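Local coordinates for penicillin-binding protein PbpB (PDB 6KGV), which cross-links peptidoglycan strands made from lipid intermediates through its penicillin-sensitive transpeptidase domain, building the mycobacterial cell wall, at residues A479-P484 and V493-F498. Sequence-based numbering, arbitrary orientation.
Sequences AQQINP and VYWITF. With AXL (2-{1-[2-amino-2-(4-hydroxy-phenyl)-acetylamino]-2-oxo-ethyl}-5,5-dimethyl-thiazolidine-4-carboxylic acid), chain F.
Q481 lays its side chain flat over the indole of W495, and the two residues bury more surface here than any others. Q481 CG sits 3.5 Å from the centroid of the W495 six-membered ring, a CH-pi contact over the face. With CG anti to the carbonyl carbon (chi1 -58°) and the chain extended beyond, the amide carries on across the rings, its plane 18° from theirs. NE2 of Q481 ends over the pyrrole part, 3.5 Å from W495 NE1, and gives a weak bond to Y494 O; its stronger partner is D516 OD1, which helps fix the amide's rotation. V493 CG1 packs against this amide, 3.7 Å from Q481 CD.

Between the strands, A479 and W495 form an antiparallel hydrogen-bonded pair: A479 N to W495 O (2.9 Å) and W495 N to A479 O (2.8 Å). Q481 N adds a nearly straight bond to V493 O, at 172°. Q480 and Y494 form the non-hydrogen-bonded pair between, both facing the ligand on the sheet side away from W495. Q480 CG meets the Y494 ring at its edge, 3.7 Å from CE1, while Q480 OE1 accepts a bond from the amine N11 of AXL (2.7 Å) and Y494 CE1 lies near its hydroxyphenyl C14. Q480 so holds the amino group of the opened amoxicillin, which is also hydrogen-bonded to T476, T478 and S269, the probable acyl-ester serine.

Strands 473-483 and 493-502 are neighbours in the antiparallel sheet of the transpeptidase domain, flanked by strands 488-490 and 509-516, while F265 meets the W495 ring.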
ATOM      1  N   ALA A 479      -5.255 -12.208   7.024  1.00 46.74           N
ATOM      2  CA  ALA A 479      -4.616 -13.333   6.356  1.00 44.46           C
ATOM      3  C   ALA A 479      -3.813 -14.149   7.358  1.00 52.32           C
ATOM      4  O   ALA A 479      -3.037 -13.593   8.144  1.00 51.31           O
ATOM      5  CB  ALA A 479      -3.702 -12.854   5.229  1.00 41.09           C
ATOM      6  N   GLN A 480      -3.978 -15.468   7.313  1.00 51.51           N
ATOM      7  CA  GLN A 480      -3.185 -16.339   8.162  1.00 48.41           C
ATOM      8  C   GLN A 480      -1.765 -16.447   7.621  1.00 50.33           C
ATOM      9  O   GLN A 480      -1.560 -16.617   6.417  1.00 49.64           O
ATOM     10  CB  GLN A 480      -3.831 -17.714   8.266  1.00 49.61           C
ATOM     11  CG  GLN A 480      -5.178 -17.685   8.990  1.00 56.53           C
ATOM     12  CD  GLN A 480      -5.940 -18.981   8.830  1.00 63.86           C
ATOM     13  OE1 GLN A 480      -7.004 -19.020   8.206  1.00 70.07           O
ATOM     14  NE2 GLN A 480      -5.392 -20.059   9.384  1.00 59.37           N
ATOM     15  N   GLN A 481      -0.786 -16.335   8.515  1.00 46.79           N
ATOM     16  CA  GLN A 481       0.606 -16.490   8.133  1.00 49.13           C
ATOM     17  C   GLN A 481       1.000 -17.967   8.097  1.00 50.38           C
ATOM     18  O   GLN A 481       0.426 -18.806   8.794  1.00 50.47           O
ATOM     19  CB  GLN A 481       1.508 -15.734   9.104  1.00 48.97           C
ATOM     20  CG  GLN A 481       1.208 -14.245   9.208  1.00 48.97           C
ATOM     21  CD  GLN A 481       2.282 -13.494   9.956  1.00 47.76           C
ATOM     22  OE1 GLN A 481       3.363 -14.027  10.195  1.00 51.84           O
ATOM     23  NE2 GLN A 481       1.998 -12.249  10.326  1.00 48.24           N
ATOM     24  N   ILE A 482       1.987 -18.281   7.258  1.00 54.65           N
ATOM     25  CA  ILE A 482       2.506 -19.643   7.187  1.00 65.76           C
ATOM     26  C   ILE A 482       3.353 -19.934   8.420  1.00 59.36           C
ATOM     27  O   ILE A 482       4.245 -19.156   8.774  1.00 65.98           O
ATOM     28  CB  ILE A 482       3.329 -19.837   5.907  1.00 69.16           C
ATOM     29  CG1 ILE A 482       2.425 -19.815   4.674  1.00 53.38           C
ATOM     30  CG2 ILE A 482       4.157 -21.123   6.004  1.00 63.93           C
ATOM     31  CD1 ILE A 482       1.551 -21.047   4.551  1.00 70.65           C
ATOM     32  N   ASN A 483       3.082 -21.059   9.081  1.00 61.55           N
ATOM     33  CA  ASN A 483       3.908 -21.471  10.209  1.00 63.21           C
ATOM     34  C   ASN A 483       5.188 -22.104   9.678  1.00 68.02           C
ATOM     35  O   ASN A 483       5.150 -23.210   9.122  1.00 70.03           O
ATOM     36  CB  ASN A 483       3.156 -22.442  11.120  1.00 68.24           C
ATOM     37  CG  ASN A 483       4.029 -22.985  12.253  1.00 74.11           C
ATOM     38  OD1 ASN A 483       5.103 -22.448  12.542  1.00 64.87           O
ATOM     39  ND2 ASN A 483       3.553 -24.040  12.916  1.00 66.56           N
ATOM     40  N   PRO A 484       6.334 -21.437   9.843  1.00 70.51           N
ATOM     41  CA  PRO A 484       7.564 -21.908   9.181  1.00 75.42           C
ATOM     42  C   PRO A 484       7.978 -23.323   9.569  1.00 75.45           C
ATOM     43  O   PRO A 484       8.672 -23.972   8.782  1.00 76.57           O
ATOM     44  CB  PRO A 484       8.618 -20.871   9.605  1.00 64.56           C
ATOM     45  CG  PRO A 484       8.053 -20.197  10.829  1.00 59.28           C
ATOM     46  CD  PRO A 484       6.562 -20.231  10.666  1.00 66.09           C
ATOM     47  N   VAL A 493      -2.106 -16.390  13.968  1.00 55.21           N
ATOM     48  CA  VAL A 493      -1.092 -15.411  13.570  1.00 49.21           C
ATOM     49  C   VAL A 493      -1.500 -14.830  12.224  1.00 49.30           C
ATOM     50  O   VAL A 493      -1.594 -15.562  11.228  1.00 48.60           O
ATOM     51  CB  VAL A 493       0.311 -16.034  13.498  1.00 56.92           C
ATOM     52  CG1 VAL A 493       1.366 -14.954  13.225  1.00 51.68           C
ATOM     53  CG2 VAL A 493       0.628 -16.797  14.796  1.00 51.69           C
ATOM     54  N   TYR A 494      -1.720 -13.516  12.182  1.00 47.39           N
ATOM     55  CA  TYR A 494      -2.315 -12.887  11.012  1.00 48.08           C
ATOM     56  C   TYR A 494      -1.503 -11.703  10.511  1.00 47.08           C
ATOM     57  O   TYR A 494      -0.832 -11.013  11.278  1.00 46.88           O
ATOM     58  CB  TYR A 494      -3.738 -12.398  11.302  1.00 47.88           C
ATOM     59  CG  TYR A 494      -4.624 -13.434  11.947  1.00 52.08           C
ATOM     60  CD1 TYR A 494      -5.073 -14.538  11.230  1.00 60.95           C
ATOM     61  CD2 TYR A 494      -5.033 -13.298  13.262  1.00 51.59           C
ATOM     62  CE1 TYR A 494      -5.896 -15.489  11.817  1.00 57.39           C
ATOM     63  CE2 TYR A 494      -5.861 -14.236  13.858  1.00 59.05           C
ATOM     64  CZ  TYR A 494      -6.285 -15.333  13.131  1.00 65.17           C
ATOM     65  OH  TYR A 494      -7.103 -16.279  13.719  1.00 71.59           O
ATOM     66  N   TRP A 495      -1.572 -11.481   9.203  1.00 45.66           N
ATOM     67  CA  TRP A 495      -1.363 -10.158   8.638  1.00 42.03           C
ATOM     68  C   TRP A 495      -2.716  -9.470   8.626  1.00 43.88           C
ATOM     69  O   TRP A 495      -3.675 -10.014   8.076  1.00 41.33           O
ATOM     70  CB  TRP A 495      -0.799 -10.213   7.219  1.00 40.45           C
ATOM     71  CG  TRP A 495       0.619 -10.692   7.116  1.00 44.00           C
ATOM     72  CD1 TRP A 495       1.752 -10.037   7.532  1.00 41.74           C
ATOM     73  CD2 TRP A 495       1.062 -11.913   6.513  1.00 47.54           C
ATOM     74  NE1 TRP A 495       2.874 -10.788   7.240  1.00 43.67           N
ATOM     75  CE2 TRP A 495       2.480 -11.942   6.615  1.00 50.13           C
ATOM     76  CE3 TRP A 495       0.401 -12.989   5.905  1.00 42.79           C
ATOM     77  CZ2 TRP A 495       3.242 -13.000   6.126  1.00 47.12           C
ATOM     78  CZ3 TRP A 495       1.160 -14.042   5.419  1.00 57.00           C
ATOM     79  CH2 TRP A 495       2.572 -14.043   5.534  1.00 47.58           C
ATOM     80  N   ILE A 496      -2.804  -8.303   9.256  1.00 42.57           N
ATOM     81  CA  ILE A 496      -4.002  -7.478   9.219  1.00 41.04           C
ATOM     82  C   ILE A 496      -3.768  -6.388   8.180  1.00 43.96           C
ATOM     83  O   ILE A 496      -2.698  -5.760   8.165  1.00 39.72           O
ATOM     84  CB  ILE A 496      -4.307  -6.873  10.601  1.00 40.84           C
ATOM     85  CG1 ILE A 496      -4.493  -7.979  11.654  1.00 47.12           C
ATOM     86  CG2 ILE A 496      -5.499  -5.950  10.522  1.00 38.01           C
ATOM     87  CD1 ILE A 496      -5.429  -9.083  11.272  1.00 44.62           C
ATOM     88  N   THR A 497      -4.747  -6.183   7.295  1.00 39.21           N
ATOM     89  CA  THR A 497      -4.640  -5.216   6.214  1.00 34.98           C
ATOM     90  C   THR A 497      -5.882  -4.349   6.155  1.00 41.95           C
ATOM     91  O   THR A 497      -6.986  -4.774   6.520  1.00 44.26           O
ATOM     92  CB  THR A 497      -4.468  -5.888   4.840  1.00 45.80           C
ATOM     93  OG1 THR A 497      -5.408  -6.962   4.715  1.00 45.79           O
ATOM     94  CG2 THR A 497      -3.053  -6.431   4.666  1.00 43.25           C
ATOM     95  N   PHE A 498      -5.685  -3.121   5.686  1.00 41.94           N
ATOM     96  CA  PHE A 498      -6.784  -2.279   5.255  1.00 44.24           C
ATOM     97  C   PHE A 498      -6.297  -1.488   4.053  1.00 42.47           C
ATOM     98  O   PHE A 498      -5.132  -1.092   3.996  1.00 44.77           O
ATOM     99  CB  PHE A 498      -7.281  -1.340   6.373  1.00 38.97           C
ATOM    100  CG  PHE A 498      -8.646  -0.721   6.092  1.00 41.39           C
ATOM    101  CD1 PHE A 498      -8.761   0.410   5.298  1.00 38.34           C
ATOM    102  CD2 PHE A 498      -9.804  -1.288   6.611  1.00 42.16           C
ATOM    103  CE1 PHE A 498     -10.001   0.975   5.028  1.00 38.38           C
ATOM    104  CE2 PHE A 498     -11.056  -0.729   6.350  1.00 42.25           C
ATOM    105  CZ  PHE A 498     -11.151   0.405   5.552  1.00 42.35           C
TER
HETATM  106  C1  AXL F 705     -10.320 -12.367   4.600  1.00 58.42           C
HETATM  107  O1  AXL F 705      -9.329 -11.831   5.097  1.00 57.05           O
HETATM  108  C2  AXL F 705     -11.132 -13.413   5.357  1.00 50.41           C
HETATM  109  C3  AXL F 705     -12.343 -12.659   5.887  1.00 49.68           C
HETATM  110  S4  AXL F 705     -12.913 -13.235   7.459  1.00 56.11           S
HETATM  111  C5  AXL F 705     -12.659 -11.717   8.343  1.00 53.73           C
HETATM  112  C51 AXL F 705     -13.992 -10.979   8.481  1.00 49.78           C
HETATM  113  C52 AXL F 705     -12.066 -11.974   9.738  1.00 45.93           C
HETATM  114  C6  AXL F 705     -11.658 -10.938   7.486  1.00 48.63           C
HETATM  115  C61 AXL F 705     -11.724  -9.457   7.677  1.00 53.36           C
HETATM  116  O62 AXL F 705     -11.205  -8.962   8.700  1.00 62.65           O
HETATM  117  O63 AXL F 705     -12.288  -8.775   6.792  1.00 55.96           O
HETATM  118  N7  AXL F 705     -11.916 -11.300   6.118  1.00 51.92           N
HETATM  119  N8  AXL F 705     -10.389 -14.049   6.436  1.00 56.86           N
HETATM  120  C9  AXL F 705     -10.207 -15.379   6.533  1.00 61.51           C
HETATM  121  O91 AXL F 705     -10.787 -16.188   5.825  1.00 55.47           O
HETATM  122  C10 AXL F 705      -9.217 -15.877   7.568  1.00 60.61           C
HETATM  123  N11 AXL F 705      -8.904 -17.282   7.366  1.00 58.15           N
HETATM  124  C12 AXL F 705      -9.732 -15.708   8.943  1.00 51.13           C
HETATM  125  C13 AXL F 705      -9.073 -14.842   9.794  1.00 55.57           C
HETATM  126  C14 AXL F 705      -9.513 -14.645  11.101  1.00 56.19           C
HETATM  127  C15 AXL F 705     -10.630 -15.335  11.555  1.00 62.12           C
HETATM  128  C16 AXL F 705     -11.302 -16.210  10.704  1.00 57.43           C
HETATM  129  C17 AXL F 705     -10.849 -16.404   9.397  1.00 57.04           C
HETATM  130  O18 AXL F 705     -11.054 -15.140  12.831  1.00 60.43           O